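Local coordinates for carboxylesterase (Ferroplasma acidiphilum, PDB 3WJ2), which probably hydrolyses carboxylic esters, as a carboxylesterase of the alpha/beta-hydrolase fold from an acid-loving archaeon, at residues 5-17 with 278-291. Numbering follows the deposited sequence.
Sequences NMVDPDFNSLIEL and GMIHGSATDFEVSD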
loop_
_atom_site.group_PDB
_atom_site.type_symbol
_atom_site.label_atom_id
_atom_site.label_comp_id
_atom_site.label_asym_id
_atom_site.label_seq_id
_atom_site.Cartn_x
_atom_site.Cartn_y
_atom_site.Cartn_z
ATOM N N ASN B 5 11.565 -7.729 2.085
ATOM C CA ASN B 5 10.102 -7.909 2.406
ATOM C C ASN B 5 9.774 -9.397 2.284
ATOM O O ASN B 5 10.432 -10.204 2.939
ATOM C CB ASN B 5 9.192 -7.060 1.535
ATOM C CG ASN B 5 9.533 -5.575 1.570
ATOM O OD1 ASN B 5 9.819 -4.967 0.515
ATOM N ND2 ASN B 5 9.573 -4.986 2.795
ATOM N N MET B 6 8.739 -9.817 1.537
ATOM C CA MET B 6 8.507 -11.231 1.425
ATOM C C MET B 6 8.697 -11.738 -0.049
ATOM O O MET B 6 7.861 -12.474 -0.575
ATOM C CB MET B 6 7.114 -11.566 1.881
ATOM C CG MET B 6 6.935 -11.338 3.376
ATOM S SD MET B 6 7.926 -12.436 4.448
ATOM C CE MET B 6 7.120 -14.013 4.573
ATOM N N VAL B 7 9.772 -11.253 -0.666
ATOM C CA VAL B 7 10.154 -11.746 -2.057
ATOM C C VAL B 7 10.219 -13.276 -2.022
ATOM O O VAL B 7 10.783 -13.910 -1.068
ATOM C CB VAL B 7 11.478 -11.073 -2.472
ATOM C CG1 VAL B 7 11.983 -11.727 -3.808
ATOM C CG2 VAL B 7 11.325 -9.566 -2.763
ATOM N N ASP B 8 9.695 -13.982 -3.027
ATOM C CA ASP B 8 9.667 -15.460 -3.055
ATOM C C ASP B 8 11.179 -15.937 -2.976
ATOM O O ASP B 8 12.040 -15.373 -3.666
ATOM C CB ASP B 8 9.076 -15.922 -4.429
ATOM C CG ASP B 8 8.893 -17.381 -4.501
ATOM O OD1 ASP B 8 9.922 -18.154 -4.293
ATOM O OD2 ASP B 8 7.794 -17.904 -4.689
ATOM N N PRO B 9 11.450 -16.872 -2.049
ATOM C CA PRO B 9 12.890 -17.186 -1.828
ATOM C C PRO B 9 13.553 -17.804 -3.017
ATOM O O PRO B 9 14.848 -17.761 -3.065
ATOM C CB PRO B 9 12.865 -18.132 -0.649
ATOM C CG PRO B 9 11.519 -17.666 0.150
ATOM C CD PRO B 9 10.567 -17.333 -0.988
ATOM N N ASP B 10 12.791 -18.354 -3.989
ATOM C CA ASP B 10 13.353 -18.739 -5.278
ATOM C C ASP B 10 14.187 -17.658 -5.954
ATOM O O ASP B 10 15.114 -17.978 -6.746
ATOM C CB ASP B 10 12.314 -19.271 -6.271
ATOM C CG ASP B 10 11.666 -20.550 -5.844
ATOM O OD1 ASP B 10 12.183 -21.291 -4.977
ATOM O OD2 ASP B 10 10.636 -20.898 -6.441
ATOM N N PHE B 11 13.954 -16.384 -5.685
ATOM C CA PHE B 11 14.764 -15.321 -6.327
ATOM C C PHE B 11 16.024 -14.918 -5.533
ATOM O O PHE B 11 16.699 -13.998 -5.942
ATOM C CB PHE B 11 13.905 -14.048 -6.537
ATOM C CG PHE B 11 12.736 -14.321 -7.447
ATOM C CD1 PHE B 11 12.965 -14.619 -8.789
ATOM C CD2 PHE B 11 11.420 -14.228 -6.960
ATOM C CE1 PHE B 11 11.890 -14.893 -9.703
ATOM C CE2 PHE B 11 10.308 -14.529 -7.845
ATOM C CZ PHE B 11 10.567 -14.826 -9.211
ATOM N N ASN B 12 16.286 -15.569 -4.383
ATOM C CA ASN B 12 17.397 -15.071 -3.553
ATOM C C ASN B 12 18.722 -15.147 -4.351
ATOM O O ASN B 12 19.489 -14.136 -4.292
ATOM C CB ASN B 12 17.468 -15.842 -2.229
ATOM C CG ASN B 12 16.304 -15.450 -1.271
ATOM O OD1 ASN B 12 15.601 -14.452 -1.501
ATOM N ND2 ASN B 12 16.117 -16.238 -0.204
ATOM N N SER B 13 18.990 -16.246 -5.053
ATOM C CA SER B 13 20.177 -16.305 -5.915
ATOM C C SER B 13 20.319 -15.197 -6.919
ATOM O O SER B 13 21.401 -14.630 -7.054
ATOM C CB SER B 13 20.240 -17.615 -6.657
ATOM O OG SER B 13 20.397 -18.635 -5.691
ATOM N N LEU B 14 19.214 -14.862 -7.619
ATOM C CA LEU B 14 19.277 -13.767 -8.640
ATOM C C LEU B 14 19.524 -12.416 -8.011
ATOM O O LEU B 14 20.261 -11.583 -8.587
ATOM C CB LEU B 14 17.932 -13.719 -9.496
ATOM C CG LEU B 14 17.889 -14.718 -10.605
ATOM C CD1 LEU B 14 16.369 -14.786 -11.134
ATOM C CD2 LEU B 14 18.864 -14.307 -11.762
ATOM N N ILE B 15 18.913 -12.140 -6.859
ATOM C CA ILE B 15 19.138 -10.931 -6.141
ATOM C C ILE B 15 20.612 -10.798 -5.724
ATOM O O ILE B 15 21.236 -9.770 -5.942
ATOM C CB ILE B 15 18.154 -10.819 -4.954
ATOM C CG1 ILE B 15 16.719 -10.776 -5.535
ATOM C CG2 ILE B 15 18.522 -9.662 -4.072
ATOM C CD1 ILE B 15 15.597 -10.600 -4.373
ATOM N N GLU B 16 21.135 -11.910 -5.231
ATOM C CA GLU B 16 22.589 -11.920 -4.819
ATOM C C GLU B 16 23.494 -11.718 -6.022
ATOM O O GLU B 16 24.482 -11.003 -5.929
ATOM C CB GLU B 16 22.928 -13.246 -4.145
ATOM C CG GLU B 16 22.288 -13.451 -2.739
ATOM C CD GLU B 16 22.876 -12.584 -1.613
ATOM O OE1 GLU B 16 23.897 -11.874 -1.782
ATOM O OE2 GLU B 16 22.290 -12.630 -0.518
ATOM N N LEU B 17 23.183 -12.329 -7.138
ATOM C CA LEU B 17 24.006 -12.251 -8.356
ATOM C C LEU B 17 23.959 -10.854 -8.927
ATOM O O LEU B 17 25.007 -10.260 -9.339
ATOM C CB LEU B 17 23.449 -13.200 -9.426
ATOM C CG LEU B 17 24.114 -13.191 -10.816
ATOM C CD1 LEU B 17 25.564 -13.797 -10.772
ATOM C CD2 LEU B 17 23.181 -13.944 -11.819
ATOM N N GLY B 278 4.807 -11.972 -4.377
ATOM C CA GLY B 278 6.220 -12.370 -4.167
ATOM C C GLY B 278 7.089 -12.301 -5.380
ATOM O O GLY B 278 8.283 -12.681 -5.301
ATOM N N MET B 279 6.588 -11.903 -6.549
ATOM C CA MET B 279 7.436 -11.898 -7.734
ATOM C C MET B 279 8.226 -10.582 -7.928
ATOM O O MET B 279 7.884 -9.536 -7.328
ATOM C CB MET B 279 6.539 -12.040 -8.991
ATOM C CG MET B 279 5.702 -13.310 -8.971
ATOM S SD MET B 279 6.871 -14.734 -9.324
ATOM C CE MET B 279 6.761 -15.643 -7.780
ATOM N N ILE B 280 9.336 -10.658 -8.710
ATOM C CA ILE B 280 10.198 -9.510 -8.976
ATOM C C ILE B 280 10.244 -9.256 -10.510
ATOM O O ILE B 280 9.729 -10.078 -11.316
ATOM C CB ILE B 280 11.665 -9.754 -8.481
ATOM C CG1 ILE B 280 12.206 -11.032 -9.132
ATOM C CG2 ILE B 280 11.666 -9.750 -6.945
ATOM C CD1 ILE B 280 13.766 -11.011 -8.926
ATOM N N HIS B 281 10.818 -8.135 -10.941
ATOM C CA HIS B 281 10.933 -7.861 -12.383
ATOM C C HIS B 281 11.721 -8.967 -13.058
ATOM O O HIS B 281 12.649 -9.523 -12.456
ATOM C CB HIS B 281 11.624 -6.525 -12.638
ATOM C CG HIS B 281 11.289 -5.972 -14.005
ATOM N ND1 HIS B 281 12.120 -6.035 -15.124
ATOM C CD2 HIS B 281 10.174 -5.336 -14.401
ATOM C CE1 HIS B 281 11.520 -5.444 -16.127
ATOM N NE2 HIS B 281 10.355 -4.994 -15.733
ATOM N N GLY B 282 11.248 -9.423 -14.199
ATOM C CA GLY B 282 11.959 -10.489 -14.913
ATOM C C GLY B 282 11.372 -11.815 -14.551
ATOM O O GLY B 282 11.831 -12.821 -15.072
ATOM N N SER B 283 10.291 -11.882 -13.736
ATOM C CA SER B 283 9.779 -13.163 -13.224
ATOM C C SER B 283 9.448 -14.149 -14.378
ATOM O O SER B 283 9.726 -15.338 -14.260
ATOM C CB SER B 283 8.556 -13.002 -12.377
ATOM O OG SER B 283 7.607 -12.218 -13.164
ATOM N N ALA B 284 8.865 -13.689 -15.481
ATOM C CA ALA B 284 8.460 -14.615 -16.544
ATOM C C ALA B 284 9.674 -15.300 -17.175
ATOM O O ALA B 284 9.530 -16.501 -17.436
ATOM C CB ALA B 284 7.652 -13.854 -17.581
ATOM N N THR B 285 10.720 -14.541 -17.423
ATOM C CA THR B 285 11.894 -15.134 -18.063
ATOM C C THR B 285 12.636 -15.905 -16.977
ATOM O O THR B 285 13.587 -16.657 -17.350
ATOM C CB THR B 285 12.673 -14.129 -18.828
ATOM O OG1 THR B 285 12.880 -12.954 -18.056
ATOM C CG2 THR B 285 11.978 -13.780 -20.168
ATOM N N ASP B 286 12.265 -15.753 -15.706
ATOM C CA ASP B 286 12.832 -16.629 -14.622
ATOM C C ASP B 286 12.074 -17.922 -14.422
ATOM O O ASP B 286 12.186 -18.551 -13.366
ATOM C CB ASP B 286 12.816 -15.842 -13.333
ATOM C CG ASP B 286 13.692 -14.650 -13.359
ATOM O OD1 ASP B 286 14.633 -14.523 -14.169
ATOM O OD2 ASP B 286 13.429 -13.712 -12.494
ATOM N N PHE B 287 11.280 -18.380 -15.382
ATOM C CA PHE B 287 10.446 -19.517 -15.233
ATOM C C PHE B 287 11.199 -20.842 -14.897
ATOM O O PHE B 287 10.555 -21.778 -14.450
ATOM C CB PHE B 287 9.535 -19.793 -16.447
ATOM C CG PHE B 287 10.312 -20.334 -17.645
ATOM C CD1 PHE B 287 10.156 -21.676 -18.008
ATOM C CD2 PHE B 287 11.193 -19.501 -18.334
ATOM C CE1 PHE B 287 10.925 -22.128 -19.152
ATOM C CE2 PHE B 287 11.988 -19.924 -19.432
ATOM C CZ PHE B 287 11.812 -21.255 -19.842
ATOM N N GLU B 288 12.493 -20.823 -15.159
ATOM C CA GLU B 288 13.217 -22.079 -14.850
ATOM C C GLU B 288 13.689 -22.068 -13.417
ATOM O O GLU B 288 14.261 -23.080 -12.951
ATOM C CB GLU B 288 14.409 -22.189 -15.824
ATOM C CG GLU B 288 13.968 -22.399 -17.236
ATOM C CD GLU B 288 15.047 -21.991 -18.272
ATOM O OE1 GLU B 288 15.681 -20.901 -18.126
ATOM O OE2 GLU B 288 15.243 -22.725 -19.266
ATOM N N VAL B 289 13.591 -20.973 -12.710
ATOM C CA VAL B 289 14.140 -20.982 -11.358
ATOM C C VAL B 289 13.119 -20.760 -10.303
ATOM O O VAL B 289 13.391 -21.006 -9.131
ATOM C CB VAL B 289 15.294 -20.006 -11.231
ATOM C CG1 VAL B 289 16.512 -20.446 -12.196
ATOM C CG2 VAL B 289 14.883 -18.645 -11.490
ATOM N N SER B 290 11.941 -20.252 -10.698
ATOM C CA SER B 290 10.828 -20.109 -9.761
ATOM C C SER B 290 9.555 -20.781 -10.245
ATOM O O SER B 290 9.082 -20.470 -11.339
ATOM C CB SER B 290 10.566 -18.590 -9.552
ATOM O OG SER B 290 9.231 -18.388 -8.982
ATOM N N ASP B 291 9.036 -21.766 -9.481
ATOM C CA ASP B 291 7.902 -22.490 -9.853
ATOM C C ASP B 291 6.682 -21.521 -9.863
ATOM O O ASP B 291 5.750 -21.719 -10.661
ATOM C CB ASP B 291 7.612 -23.703 -8.937
ATOM C CG ASP B 291 6.548 -24.602 -9.555
ATOM O OD1 ASP B 291 6.778 -25.147 -10.681
ATOM O OD2 ASP B 291 5.443 -24.720 -8.987
HETATM O O HOH W 1 8.330 -19.944 -6.569
HETATM O O HOH W 2 10.346 -23.327 -7.228
#
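The Phe11 ring packs against the bend formed by residues 278-291, meeting Ile280 over one face and Met279 at its rim. Ile280 CG1 sits 3.7 Å from the centroid of the Phe11 ring and 11° off its normal, a CH-pi contact. With chi1 at 56°, CG1 lies between backbone N and carbonyl carbon, while CG2 turns aside to touch Val7 CG1. The bent chain of Met279 brings SD to the ring edge, 3.7 Å from Phe11 CZ, in a Met-aromatic contact. Farther round, Ser290 CB and the Asp286 carboxylate approach the ring, the carboxylate plane tilted against it, and Leu14 CD1 rests on the same Asp286 group. Beside the ring, Asp8 N donates a nearly straight bond (171°) to Gly278 O at 3.0 Å. Asp8 OD1 also accepts from Asp10 N (2.9 Å), closing an Asx turn just ahead of helix 12-20. One water donates to Asp8 OD2 and Asp10 OD2 and accepts from Ser290 OG; a second donates to Asp10 OD2 and accepts from Asp291 N. Ser290 OG caps helix 291-303 through Ala293 N. Phe11 packing and one backbone bond thus fasten the N-terminal segment to the end of strand 271-280, outermost in the sheet within this chain, and to the loop leading into helix 291-303. The Asp8 and Asp10 carboxylates, both salt-bridged to Arg265 of a third subunit, which probably eases their charge, tie this corner into the tetramer.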